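Local coordinates for ATP-citrate lyase beta-subunit (Chlorobium limicola, PDB 6HXJ), which probably takes part in the ATP-driven cleavage of citrate with coenzyme A, which yields acetyl-CoA, oxaloacetate, ADP and phosphate, at residues L177-N181 against E182-S186; K11-K15 against W16-V20; S385-M388 against T389-V392; T326-K329 against A330-G334. All coordinates share one frame; numbering follows the deposited sequence.

Contact 1. Residues L177-N181 against E182-S186; sequences LCFDN and EDAQS
Glu182 N donates to Cys178 O at 2.9 Å at the end of helix 163-181, and Ala184 N adds a weak bond to Phe179 O at 3.4 Å; Glu182 is the first residue to leave helical angles, and Asp183, with a positive phi of 54°, turns the chain into strand 184-195. Phe179 carries most of the side-chain contact. Its CG stands opposite the backbone N (chi1 -174°), carrying the ring past the helix end against the outgoing chain. CD2 of Phe179 rests on Ala184 CB at 3.6 Å. Ala184 O lies over one ring face, offset toward the rim and 3.4 Å from CZ of Phe179, whereas Gln185 O arrives at the ring edge, near its plane and 3.5 Å from CE2 of Phe179. Asn181 folds back along the helix: its ND2 reaches Leu177 O at 3.0 Å, the acceptor in the amide plane; that oxygen also takes the backbone bond from Asn181 N, so two donors grip it, and the ND2 bond restrains the turn of the amide. Glu182 has CG opposite its carbonyl carbon (chi1 -68°), 4.1 Å from Cys178 SG; a bend at chi2 turns the carboxylate aside. This goes to Trp16 NE1 and Lys15 NZ through OE2 and to Trp221 NE1 through OE1, which probably keeps it ionised. Asp183 pairs with Arg217. At the corner, Gln185 and Ser186 both face Asn209 in a classic beta bulge, while Phe179 leans on Ile109 of strand 104-112 and Cys178 on Met208 of strand 200-210, seating the helix end against the antiparallel sheet.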
ATOM      1  N   LEU A 177      17.765  -7.926  64.544  1.00 89.97           N
ATOM      2  CA  LEU A 177      18.025  -7.407  63.202  1.00 90.67           C
ATOM      3  C   LEU A 177      17.827  -8.538  62.198  1.00 93.46           C
ATOM      4  O   LEU A 177      17.182  -8.337  61.175  1.00 93.70           O
ATOM      5  CB  LEU A 177      19.450  -6.821  63.087  1.00 93.40           C
ATOM      6  CG  LEU A 177      19.557  -5.386  63.453  1.00 99.88           C
ATOM      7  CD1 LEU A 177      21.007  -4.923  63.457  1.00102.35           C
ATOM      8  CD2 LEU A 177      18.658  -4.554  62.572  1.00104.65           C
ATOM      9  N   CYS A 178      18.343  -9.737  62.528  1.00 88.07           N
ATOM     10  CA  CYS A 178      18.255 -10.932  61.719  1.00 87.56           C
ATOM     11  C   CYS A 178      16.809 -11.284  61.540  1.00 89.50           C
ATOM     12  O   CYS A 178      16.415 -11.561  60.421  1.00 91.08           O
ATOM     13  CB  CYS A 178      19.045 -12.087  62.338  1.00 89.60           C
ATOM     14  SG  CYS A 178      18.962 -13.661  61.421  1.00 93.70           S
ATOM     15  N   PHE A 179      16.000 -11.209  62.595  1.00 83.46           N
ATOM     16  CA  PHE A 179      14.583 -11.545  62.539  1.00 80.77           C
ATOM     17  C   PHE A 179      13.847 -10.561  61.658  1.00 87.58           C
ATOM     18  O   PHE A 179      13.120 -10.972  60.744  1.00 86.05           O
ATOM     19  CB  PHE A 179      13.983 -11.587  63.950  1.00 81.03           C
ATOM     20  CG  PHE A 179      12.555 -12.071  64.015  1.00 79.76           C
ATOM     21  CD1 PHE A 179      11.497 -11.208  63.757  1.00 81.86           C
ATOM     22  CD2 PHE A 179      12.263 -13.366  64.408  1.00 80.72           C
ATOM     23  CE1 PHE A 179      10.174 -11.647  63.854  1.00 81.75           C
ATOM     24  CE2 PHE A 179      10.941 -13.796  64.531  1.00 82.76           C
ATOM     25  CZ  PHE A 179       9.902 -12.937  64.241  1.00 80.28           C
ATOM     26  N   ASP A 180      14.050  -9.268  61.925  1.00 88.92           N
ATOM     27  CA  ASP A 180      13.410  -8.190  61.184  1.00 91.56           C
ATOM     28  C   ASP A 180      13.708  -8.302  59.676  1.00 96.37           C
ATOM     29  O   ASP A 180      12.786  -8.381  58.854  1.00 96.52           O
ATOM     30  CB  ASP A 180      13.873  -6.828  61.748  1.00 96.94           C
ATOM     31  CG  ASP A 180      12.858  -5.695  61.683  1.00123.35           C
ATOM     32  OD1 ASP A 180      13.242  -4.575  61.264  1.00128.69           O
ATOM     33  OD2 ASP A 180      11.723  -5.881  62.181  1.00133.48           O
ATOM     34  N   ASN A 181      14.998  -8.414  59.350  1.00 93.20           N
ATOM     35  CA  ASN A 181      15.515  -8.430  57.992  1.00 93.84           C
ATOM     36  C   ASN A 181      15.385  -9.748  57.219  1.00 94.30           C
ATOM     37  O   ASN A 181      15.431  -9.741  55.987  1.00 93.20           O
ATOM     38  CB  ASN A 181      16.934  -7.969  58.011  1.00 95.44           C
ATOM     39  CG  ASN A 181      16.986  -6.460  58.181  1.00107.16           C
ATOM     40  OD1 ASN A 181      16.872  -5.702  57.213  1.00106.56           O
ATOM     41  ND2 ASN A 181      17.095  -5.971  59.414  1.00 91.57           N
ATOM     42  N   GLU A 182      15.247 -10.874  57.910  1.00 88.70           N
ATOM     43  CA  GLU A 182      15.139 -12.136  57.193  1.00 87.70           C
ATOM     44  C   GLU A 182      13.706 -12.661  57.069  1.00 88.09           C
ATOM     45  O   GLU A 182      13.523 -13.820  56.692  1.00 88.52           O
ATOM     46  CB  GLU A 182      16.067 -13.231  57.789  1.00 88.93           C
ATOM     47  CG  GLU A 182      17.561 -13.003  57.613  1.00 94.06           C
ATOM     48  CD  GLU A 182      18.088 -12.748  56.213  1.00109.74           C
ATOM     49  OE1 GLU A 182      17.660 -13.437  55.258  1.00112.01           O
ATOM     50  OE2 GLU A 182      18.961 -11.864  56.081  1.00 96.92           O
ATOM     51  N   ASP A 183      12.696 -11.855  57.379  1.00 81.91           N
ATOM     52  CA  ASP A 183      11.305 -12.317  57.319  1.00 80.06           C
ATOM     53  C   ASP A 183      11.071 -13.611  58.148  1.00 80.70           C
ATOM     54  O   ASP A 183      10.355 -14.499  57.702  1.00 80.99           O
ATOM     55  CB  ASP A 183      10.828 -12.494  55.841  1.00 82.82           C
ATOM     56  CG  ASP A 183      10.186 -11.246  55.230  1.00 95.14           C
ATOM     57  OD1 ASP A 183       9.004 -10.931  55.592  1.00 94.08           O
ATOM     58  OD2 ASP A 183      10.819 -10.630  54.334  1.00 99.55           O
ATOM     59  N   ALA A 184      11.690 -13.727  59.325  1.00 75.19           N
ATOM     60  CA  ALA A 184      11.544 -14.933  60.139  1.00 73.89           C
ATOM     61  C   ALA A 184      10.204 -14.981  60.807  1.00 77.33           C
ATOM     62  O   ALA A 184       9.605 -13.944  61.036  1.00 79.82           O
ATOM     63  CB  ALA A 184      12.646 -15.016  61.189  1.00 74.59           C
ATOM     64  N   GLN A 185       9.739 -16.174  61.145  1.00 70.82           N
ATOM     65  CA  GLN A 185       8.531 -16.412  61.922  1.00 68.85           C
ATOM     66  C   GLN A 185       8.998 -16.634  63.364  1.00 74.07           C
ATOM     67  O   GLN A 185       8.360 -16.201  64.322  1.00 73.54           O
ATOM     68  CB  GLN A 185       7.778 -17.623  61.379  1.00 70.19           C
ATOM     69  CG  GLN A 185       7.177 -17.325  60.008  1.00 83.29           C
ATOM     70  CD  GLN A 185       6.767 -18.538  59.200  1.00 99.73           C
ATOM     71  OE1 GLN A 185       7.258 -19.659  59.370  1.00 90.44           O
ATOM     72  NE2 GLN A 185       5.889 -18.311  58.246  1.00 97.83           N
ATOM     73  N   SER A 186      10.165 -17.254  63.511  1.00 73.43           N
ATOM     74  CA  SER A 186      10.791 -17.570  64.788  1.00 74.98           C
ATOM     75  C   SER A 186      12.238 -18.053  64.611  1.00 81.26           C
ATOM     76  O   SER A 186      12.584 -18.642  63.584  1.00 80.91           O
ATOM     77  CB  SER A 186       9.987 -18.623  65.557  1.00 79.69           C
ATOM     78  OG  SER A 186       9.908 -19.848  64.847  1.00 90.53           O
TER

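Contact 2. Residues K11-K15 against W16-V20; sequences KLFNK and WGIPV
Phe13 O and Asn14 O receive the two backbone bonds of a Schellman motif that ends helix 6-15: Ile18 N to Phe13 O at 3.0 Å and Gly17 N to Asn14 O at 2.9 Å. Both donors sit well above the carbonyl planes, and Gly17 is the C-prime residue with positive phi. One ordinary helical bond, Trp16 N to Leu12 O at 3.1 Å, precedes them. The apolar contacts centre on Phe13. Its CB meets Ile18 CB at 3.7 Å and Val20 CG1 at 3.5 Å; the same Val20 methyl also lies in the ring plane at the edge of Phe13, beside CD2, while the other branch, CG2, approaches Asn14 OD1. The aromatic contact is a CH-pi one. Lys15 runs extended alongside Trp16, pointing the same way, and its CG stands over the five-membered ring, 4.0 Å from the centroid and 28° off the normal. With CG opposite the backbone N (chi1 172°), the lysine lays its methylenes along the indole and carries NZ on to Asp220. The Trp16 ring in turn rests on Leu177 and Cys178 of helix 163-181, and Phe13 packs on Ala206 of strand 200-210 and on Ile187 and Ile189 of strand 184-195.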
ATOM      1  N   LYS A  11      24.160 -19.627  58.294  1.00109.44           N
ATOM      2  CA  LYS A  11      24.581 -18.674  57.280  1.00109.56           C
ATOM      3  C   LYS A  11      23.979 -17.290  57.547  1.00110.30           C
ATOM      4  O   LYS A  11      24.695 -16.291  57.462  1.00110.25           O
ATOM      5  CB  LYS A  11      24.219 -19.192  55.879  1.00113.23           C
ATOM      6  CG  LYS A  11      24.377 -18.158  54.775  1.00139.30           C
ATOM      7  CD  LYS A  11      24.472 -18.781  53.397  1.00157.87           C
ATOM      8  CE  LYS A  11      23.861 -17.875  52.350  1.00170.50           C
ATOM      9  NZ  LYS A  11      24.492 -18.072  51.018  1.00181.34           N
ATOM     10  N   LEU A  12      22.678 -17.241  57.901  1.00103.37           N
ATOM     11  CA  LEU A  12      21.970 -15.986  58.192  1.00 99.65           C
ATOM     12  C   LEU A  12      22.429 -15.405  59.482  1.00101.38           C
ATOM     13  O   LEU A  12      22.462 -14.195  59.631  1.00 99.98           O
ATOM     14  CB  LEU A  12      20.476 -16.213  58.235  1.00 97.45           C
ATOM     15  CG  LEU A  12      19.928 -16.928  57.014  1.00102.66           C
ATOM     16  CD1 LEU A  12      18.454 -16.697  56.889  1.00100.60           C
ATOM     17  CD2 LEU A  12      20.636 -16.466  55.736  1.00106.45           C
ATOM     18  N   PHE A  13      22.781 -16.256  60.428  1.00 98.41           N
ATOM     19  CA  PHE A  13      23.315 -15.783  61.688  1.00 98.60           C
ATOM     20  C   PHE A  13      24.592 -15.070  61.371  1.00104.63           C
ATOM     21  O   PHE A  13      24.731 -13.904  61.718  1.00104.50           O
ATOM     22  CB  PHE A  13      23.602 -16.948  62.610  1.00101.20           C
ATOM     23  CG  PHE A  13      22.384 -17.495  63.276  1.00100.76           C
ATOM     24  CD1 PHE A  13      21.133 -16.956  63.018  1.00102.46           C
ATOM     25  CD2 PHE A  13      22.481 -18.542  64.174  1.00102.76           C
ATOM     26  CE1 PHE A  13      19.996 -17.470  63.635  1.00102.68           C
ATOM     27  CE2 PHE A  13      21.350 -19.043  64.805  1.00104.98           C
ATOM     28  CZ  PHE A  13      20.113 -18.510  64.531  1.00101.99           C
ATOM     29  N   ASN A  14      25.491 -15.750  60.645  1.00102.63           N
ATOM     30  CA  ASN A  14      26.764 -15.237  60.185  1.00104.29           C
ATOM     31  C   ASN A  14      26.585 -13.885  59.534  1.00109.08           C
ATOM     32  O   ASN A  14      27.251 -12.928  59.911  1.00110.59           O
ATOM     33  CB  ASN A  14      27.332 -16.208  59.188  1.00103.88           C
ATOM     34  CG  ASN A  14      28.737 -16.561  59.448  1.00129.83           C
ATOM     35  OD1 ASN A  14      29.133 -16.891  60.565  1.00131.80           O
ATOM     36  ND2 ASN A  14      29.555 -16.346  58.435  1.00119.48           N
ATOM     37  N   LYS A  15      25.646 -13.797  58.595  1.00104.11           N
ATOM     38  CA  LYS A  15      25.310 -12.572  57.885  1.00102.53           C
ATOM     39  C   LYS A  15      25.037 -11.395  58.843  1.00106.57           C
ATOM     40  O   LYS A  15      25.539 -10.297  58.623  1.00106.80           O
ATOM     41  CB  LYS A  15      24.102 -12.844  56.981  1.00101.23           C
ATOM     42  CG  LYS A  15      23.520 -11.618  56.335  1.00 99.42           C
ATOM     43  CD  LYS A  15      22.689 -11.997  55.140  1.00103.26           C
ATOM     44  CE  LYS A  15      21.639 -10.958  54.898  1.00105.63           C
ATOM     45  NZ  LYS A  15      20.772 -11.309  53.743  1.00116.84           N
ATOM     46  N   TRP A  16      24.257 -11.627  59.900  1.00102.47           N
ATOM     47  CA  TRP A  16      23.914 -10.565  60.844  1.00101.28           C
ATOM     48  C   TRP A  16      24.844 -10.556  62.057  1.00109.90           C
ATOM     49  O   TRP A  16      24.499  -9.996  63.099  1.00109.36           O
ATOM     50  CB  TRP A  16      22.416 -10.638  61.222  1.00 96.84           C
ATOM     51  CG  TRP A  16      21.549 -10.384  60.034  1.00 95.70           C
ATOM     52  CD1 TRP A  16      21.093 -11.306  59.140  1.00 98.22           C
ATOM     53  CD2 TRP A  16      21.222  -9.098  59.488  1.00 94.06           C
ATOM     54  NE1 TRP A  16      20.431 -10.677  58.108  1.00 96.19           N
ATOM     55  CE2 TRP A  16      20.524  -9.319  58.282  1.00 96.84           C
ATOM     56  CE3 TRP A  16      21.465  -7.776  59.898  1.00 94.60           C
ATOM     57  CZ2 TRP A  16      20.081  -8.269  57.479  1.00 94.51           C
ATOM     58  CZ3 TRP A  16      21.028  -6.742  59.103  1.00 94.30           C
ATOM     59  CH2 TRP A  16      20.343  -6.989  57.912  1.00 93.85           C
ATOM     60  N   GLY A  17      26.028 -11.133  61.887  1.00109.94           N
ATOM     61  CA  GLY A  17      27.041 -11.192  62.926  1.00113.10           C
ATOM     62  C   GLY A  17      26.546 -11.808  64.219  1.00120.09           C
ATOM     63  O   GLY A  17      26.462 -11.121  65.242  1.00119.89           O
ATOM     64  N   ILE A  18      26.195 -13.101  64.177  1.00117.69           N
ATOM     65  CA  ILE A  18      25.728 -13.834  65.349  1.00117.28           C
ATOM     66  C   ILE A  18      26.745 -14.940  65.617  1.00126.90           C
ATOM     67  O   ILE A  18      27.071 -15.707  64.700  1.00127.82           O
ATOM     68  CB  ILE A  18      24.289 -14.363  65.175  1.00116.98           C
ATOM     69  CG1 ILE A  18      23.297 -13.201  65.004  1.00114.56           C
ATOM     70  CG2 ILE A  18      23.895 -15.304  66.328  1.00116.83           C
ATOM     71  CD1 ILE A  18      21.924 -13.606  64.538  1.00119.95           C
ATOM     72  N   PRO A  19      27.286 -14.998  66.854  1.00125.87           N
ATOM     73  CA  PRO A  19      28.301 -16.007  67.171  1.00128.00           C
ATOM     74  C   PRO A  19      27.875 -17.423  66.826  1.00131.41           C
ATOM     75  O   PRO A  19      26.889 -17.905  67.362  1.00130.20           O
ATOM     76  CB  PRO A  19      28.501 -15.807  68.666  1.00131.02           C
ATOM     77  CG  PRO A  19      28.158 -14.384  68.916  1.00134.58           C
ATOM     78  CD  PRO A  19      27.000 -14.139  68.024  1.00127.39           C
ATOM     79  N   VAL A  20      28.555 -18.050  65.873  1.00128.83           N
ATOM     80  CA  VAL A  20      28.222 -19.407  65.443  1.00128.25           C
ATOM     81  C   VAL A  20      29.492 -20.252  65.338  1.00134.03           C
ATOM     82  O   VAL A  20      30.512 -19.754  64.847  1.00135.14           O
ATOM     83  CB  VAL A  20      27.409 -19.443  64.113  1.00130.52           C
ATOM     84  CG1 VAL A  20      26.042 -18.795  64.268  1.00128.01           C
ATOM     85  CG2 VAL A  20      28.184 -18.807  62.973  1.00131.25           C
TER

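Contact 3. Residues S385-M388 against T389-V392; sequences SMPM and TDIV
Met386 starts with CG opposite the backbone N (chi1 163°) and then bends twice, at chi2 (63°) and chi3 (70°), so that its thioether curls back against the turn that follows. Met386 CG lies 3.8 Å from Ile391 CG2, and its SD 3.8 Å from Asp390 CB, the side chains slanting across each other in both pairs. Asp390 has CG opposite its own carbonyl carbon, which tips the carboxylate toward the proline ring; Asp390 OD2 comes to 3.6 Å from CB of Pro387, and CG of that ring is equally near. The backbone ties the same two residues together, since Asp390 N donates to Pro387 O at 3.1 Å from above the carbonyl plane. Met388 leaves the turn with a straight stretch of chain and bends only at chi3, setting its CE 3.7 Å from Thr389 CG2. Arg356 NE holds Met386 O, and Phe273 of helix 268-280 lies against Met388. The bond from Asp390 N to Pro387 O closes a beta-turn in the loop between strand 378-382 and the C-terminal helix 391-397 of the citrate-binding region, with the Met388 side chain about 9 Å, between nearest atoms, from a bound citrate anion.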
ATOM      1  N   SER A 385     -27.724 -30.103  46.984  1.00102.70           N
ATOM      2  CA  SER A 385     -28.808 -30.546  47.883  1.00106.17           C
ATOM      3  C   SER A 385     -28.335 -31.618  48.899  1.00110.64           C
ATOM      4  O   SER A 385     -28.820 -31.650  50.040  1.00112.28           O
ATOM      5  CB  SER A 385     -30.024 -31.014  47.091  1.00112.21           C
ATOM      6  OG  SER A 385     -29.662 -31.958  46.100  1.00119.41           O
ATOM      7  N   MET A 386     -27.337 -32.439  48.492  1.00104.51           N
ATOM      8  CA  MET A 386     -26.665 -33.434  49.316  1.00104.48           C
ATOM      9  C   MET A 386     -25.679 -32.653  50.211  1.00102.99           C
ATOM     10  O   MET A 386     -24.755 -32.042  49.661  1.00 99.09           O
ATOM     11  CB  MET A 386     -25.915 -34.419  48.403  1.00106.92           C
ATOM     12  CG  MET A 386     -24.840 -35.269  49.093  1.00111.85           C
ATOM     13  SD  MET A 386     -25.442 -36.395  50.394  1.00121.91           S
ATOM     14  CE  MET A 386     -26.351 -37.608  49.387  1.00122.25           C
ATOM     15  N   PRO A 387     -25.858 -32.614  51.569  1.00 98.97           N
ATOM     16  CA  PRO A 387     -24.903 -31.880  52.426  1.00 96.35           C
ATOM     17  C   PRO A 387     -23.491 -32.354  52.068  1.00 98.46           C
ATOM     18  O   PRO A 387     -23.301 -33.516  51.728  1.00 97.41           O
ATOM     19  CB  PRO A 387     -25.418 -32.155  53.844  1.00100.24           C
ATOM     20  CG  PRO A 387     -26.842 -32.454  53.660  1.00107.11           C
ATOM     21  CD  PRO A 387     -26.913 -33.235  52.391  1.00102.67           C
ATOM     22  N   MET A 388     -22.527 -31.412  52.055  1.00 94.38           N
ATOM     23  CA  MET A 388     -21.128 -31.577  51.633  1.00 92.15           C
ATOM     24  C   MET A 388     -20.415 -32.898  51.997  1.00101.13           C
ATOM     25  O   MET A 388     -20.059 -33.665  51.089  1.00101.29           O
ATOM     26  CB  MET A 388     -20.261 -30.435  52.176  1.00 91.93           C
ATOM     27  CG  MET A 388     -18.994 -30.236  51.372  1.00 92.38           C
ATOM     28  SD  MET A 388     -17.882 -28.951  51.948  1.00 94.33           S
ATOM     29  CE  MET A 388     -17.097 -29.712  53.332  1.00 91.43           C
ATOM     30  N   THR A 389     -20.204 -33.148  53.311  1.00100.49           N
ATOM     31  CA  THR A 389     -19.487 -34.309  53.846  1.00101.65           C
ATOM     32  C   THR A 389     -20.427 -35.501  54.071  1.00109.54           C
ATOM     33  O   THR A 389     -19.990 -36.496  54.663  1.00111.46           O
ATOM     34  CB  THR A 389     -18.718 -33.943  55.124  1.00107.08           C
ATOM     35  OG1 THR A 389     -19.612 -33.283  56.016  1.00110.35           O
ATOM     36  CG2 THR A 389     -17.508 -33.051  54.852  1.00100.63           C
ATOM     37  N   ASP A 390     -21.695 -35.438  53.599  1.00107.52           N
ATOM     38  CA  ASP A 390     -22.626 -36.554  53.815  1.00110.85           C
ATOM     39  C   ASP A 390     -22.447 -37.675  52.802  1.00114.56           C
ATOM     40  O   ASP A 390     -23.022 -38.744  52.994  1.00116.79           O
ATOM     41  CB  ASP A 390     -24.076 -36.104  53.932  1.00114.63           C
ATOM     42  CG  ASP A 390     -24.413 -35.507  55.295  1.00123.10           C
ATOM     43  OD1 ASP A 390     -23.471 -35.300  56.114  1.00119.88           O
ATOM     44  OD2 ASP A 390     -25.616 -35.269  55.557  1.00134.13           O
ATOM     45  N   ILE A 391     -21.578 -37.491  51.789  1.00108.31           N
ATOM     46  CA  ILE A 391     -21.235 -38.572  50.855  1.00107.85           C
ATOM     47  C   ILE A 391     -20.299 -39.566  51.543  1.00111.81           C
ATOM     48  O   ILE A 391     -20.291 -40.736  51.174  1.00114.23           O
ATOM     49  CB  ILE A 391     -20.698 -38.099  49.480  1.00108.03           C
ATOM     50  CG1 ILE A 391     -19.533 -37.082  49.611  1.00104.99           C
ATOM     51  CG2 ILE A 391     -21.844 -37.567  48.617  1.00109.41           C
ATOM     52  CD1 ILE A 391     -18.690 -36.880  48.335  1.00110.74           C
ATOM     53  N   VAL A 392     -19.560 -39.110  52.581  1.00106.15           N
ATOM     54  CA  VAL A 392     -18.658 -39.927  53.398  1.00106.74           C
ATOM     55  C   VAL A 392     -19.484 -40.990  54.150  1.00118.61           C
ATOM     56  O   VAL A 392     -19.033 -42.122  54.288  1.00120.37           O
ATOM     57  CB  VAL A 392     -17.801 -39.028  54.341  1.00107.31           C
ATOM     58  CG1 VAL A 392     -17.106 -39.828  55.432  1.00108.39           C
ATOM     59  CG2 VAL A 392     -16.796 -38.190  53.555  1.00103.38           C
TER

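Contact 4. Residues T326-K329 against A330-G334; sequences TDVK and ATFSG
Asp327 turns its carboxylate back over the first turn of helix 328-344. Its CG lies opposite the backbone N (chi1 -169°), and Asp327 OD1 presents its anti lone pair to Ala330 N, 2.8 Å away, with a nearly straight N-H (161°). The other oxygen, OD2, is taken by Asn361 ND2, so the carboxylate is held at both ends. Thr331 approaches the backbone of the same aspartate: OG1 reaches Asp327 O at 2.7 Å and Thr331 N reaches it at 3.2 Å, from opposite faces of the carbonyl plane. The OG1 branch sits between the backbone N and the carbonyl carbon, which leaves Thr331 CG2 to meet Thr326 CG2 at 3.8 Å, the two side chains crossing at about a right angle. Within the first turn of the helix, Val328 CG2 stands over a face of the Phe332 ring, loosely, at 4.5 Å from CD2 of Phe332; Phe332 N also bonds to Val328 O. Ser333 OG folds back to Ala330 O at 2.8 Å. Phe332 goes on to pack against Leu366 and Ile369 of helix 362-371. Thr326 OG1 is held by Asp294 N and also bonds a citrate anion, probably from the crystallisation liquor. Asp327 is a textbook N-cap, opening the helix of the beta-alpha-beta crossover between strands 315-318 and 352-356 beside the bound citrate.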
ATOM      1  N   THR A 326     -13.578 -21.542  40.387  1.00 78.73           N
ATOM      2  CA  THR A 326     -13.057 -22.745  39.741  1.00 79.94           C
ATOM      3  C   THR A 326     -14.138 -23.310  38.812  1.00 88.43           C
ATOM      4  O   THR A 326     -15.248 -23.586  39.260  1.00 89.07           O
ATOM      5  CB  THR A 326     -12.589 -23.774  40.782  1.00 83.94           C
ATOM      6  OG1 THR A 326     -11.554 -23.196  41.563  1.00 91.29           O
ATOM      7  CG2 THR A 326     -12.072 -25.055  40.156  1.00 74.98           C
ATOM      8  N   ASP A 327     -13.823 -23.455  37.518  1.00 87.03           N
ATOM      9  CA  ASP A 327     -14.764 -23.997  36.540  1.00 87.66           C
ATOM     10  C   ASP A 327     -14.914 -25.488  36.805  1.00 91.61           C
ATOM     11  O   ASP A 327     -13.924 -26.213  36.645  1.00 93.01           O
ATOM     12  CB  ASP A 327     -14.264 -23.725  35.115  1.00 90.83           C
ATOM     13  CG  ASP A 327     -15.311 -24.013  34.063  1.00106.76           C
ATOM     14  OD1 ASP A 327     -15.450 -25.182  33.678  1.00107.94           O
ATOM     15  OD2 ASP A 327     -15.994 -23.065  33.631  1.00118.05           O
ATOM     16  N   VAL A 328     -16.129 -25.944  37.227  1.00 86.47           N
ATOM     17  CA  VAL A 328     -16.292 -27.370  37.510  1.00 87.67           C
ATOM     18  C   VAL A 328     -16.258 -28.197  36.197  1.00 92.27           C
ATOM     19  O   VAL A 328     -15.725 -29.287  36.271  1.00 92.19           O
ATOM     20  CB  VAL A 328     -17.414 -27.829  38.499  1.00 92.29           C
ATOM     21  CG1 VAL A 328     -17.958 -26.684  39.317  1.00 91.25           C
ATOM     22  CG2 VAL A 328     -18.538 -28.641  37.854  1.00 94.00           C
ATOM     23  N   LYS A 329     -16.719 -27.691  35.022  1.00 89.94           N
ATOM     24  CA  LYS A 329     -16.653 -28.452  33.748  1.00 91.47           C
ATOM     25  C   LYS A 329     -15.186 -28.727  33.327  1.00 95.62           C
ATOM     26  O   LYS A 329     -14.854 -29.869  33.016  1.00 97.27           O
ATOM     27  CB  LYS A 329     -17.474 -27.748  32.651  1.00 95.14           C
ATOM     28  CG  LYS A 329     -17.390 -28.398  31.282  1.00113.20           C
ATOM     29  CD  LYS A 329     -18.130 -27.620  30.211  1.00120.49           C
ATOM     30  CE  LYS A 329     -17.618 -28.023  28.843  1.00131.85           C
ATOM     31  NZ  LYS A 329     -17.818 -29.476  28.544  1.00135.67           N
ATOM     32  N   ALA A 330     -14.305 -27.715  33.401  1.00 91.06           N
ATOM     33  CA  ALA A 330     -12.884 -27.866  33.063  1.00 91.38           C
ATOM     34  C   ALA A 330     -12.196 -28.840  34.002  1.00 94.65           C
ATOM     35  O   ALA A 330     -11.603 -29.801  33.556  1.00 95.46           O
ATOM     36  CB  ALA A 330     -12.194 -26.517  33.127  1.00 91.37           C
ATOM     37  N   THR A 331     -12.312 -28.607  35.304  1.00 91.71           N
ATOM     38  CA  THR A 331     -11.695 -29.463  36.316  1.00 91.64           C
ATOM     39  C   THR A 331     -12.262 -30.870  36.307  1.00 98.85           C
ATOM     40  O   THR A 331     -11.496 -31.807  36.516  1.00 99.42           O
ATOM     41  CB  THR A 331     -11.717 -28.849  37.713  1.00 84.59           C
ATOM     42  OG1 THR A 331     -13.015 -28.368  38.017  1.00 81.05           O
ATOM     43  CG2 THR A 331     -10.664 -27.746  37.902  1.00 76.75           C
ATOM     44  N   PHE A 332     -13.576 -31.030  36.057  1.00 96.88           N
ATOM     45  CA  PHE A 332     -14.196 -32.342  35.966  1.00100.18           C
ATOM     46  C   PHE A 332     -13.779 -33.035  34.709  1.00105.67           C
ATOM     47  O   PHE A 332     -13.708 -34.252  34.748  1.00107.69           O
ATOM     48  CB  PHE A 332     -15.724 -32.318  36.116  1.00103.76           C
ATOM     49  CG  PHE A 332     -16.195 -32.490  37.539  1.00106.34           C
ATOM     50  CD1 PHE A 332     -15.360 -32.173  38.613  1.00108.88           C
ATOM     51  CD2 PHE A 332     -17.462 -32.990  37.814  1.00111.11           C
ATOM     52  CE1 PHE A 332     -15.779 -32.365  39.930  1.00109.13           C
ATOM     53  CE2 PHE A 332     -17.891 -33.157  39.137  1.00114.00           C
ATOM     54  CZ  PHE A 332     -17.046 -32.841  40.186  1.00110.00           C
ATOM     55  N   SER A 333     -13.426 -32.315  33.620  1.00100.92           N
ATOM     56  CA  SER A 333     -12.920 -32.986  32.414  1.00102.56           C
ATOM     57  C   SER A 333     -11.530 -33.614  32.670  1.00105.60           C
ATOM     58  O   SER A 333     -11.261 -34.727  32.198  1.00108.77           O
ATOM     59  CB  SER A 333     -12.914 -32.038  31.213  1.00106.70           C
ATOM     60  OG  SER A 333     -11.734 -31.250  31.125  1.00115.07           O
ATOM     61  N   GLY A 334     -10.707 -32.923  33.463  1.00 97.65           N
ATOM     62  CA  GLY A 334      -9.386 -33.393  33.863  1.00 96.93           C
ATOM     63  C   GLY A 334      -9.510 -34.618  34.745  1.00 99.11           C
ATOM     64  O   GLY A 334      -8.745 -35.554  34.585  1.00100.15           O
TER

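How the contacts relate
Along the chain the order is contact 2, contact 1, contact 4, contact 3. The first two belong to the ATP-grasp region, where the ends of helices 6-15 and 163-181 meet with contact centres about 12 Å apart; the carboxylate of Glu182 reaches across to contact 2. Contacts 4 and 3 lie in the citrate-binding region across the chain's centre, about 20 Å apart between centres and not touching, at the starts of two helices that accompany the mixed sheet. Centres of contacts 1 and 3 are about 44 Å apart. One pair thus closes helices against the antiparallel sheet, while the other opens helices near the bound citrate.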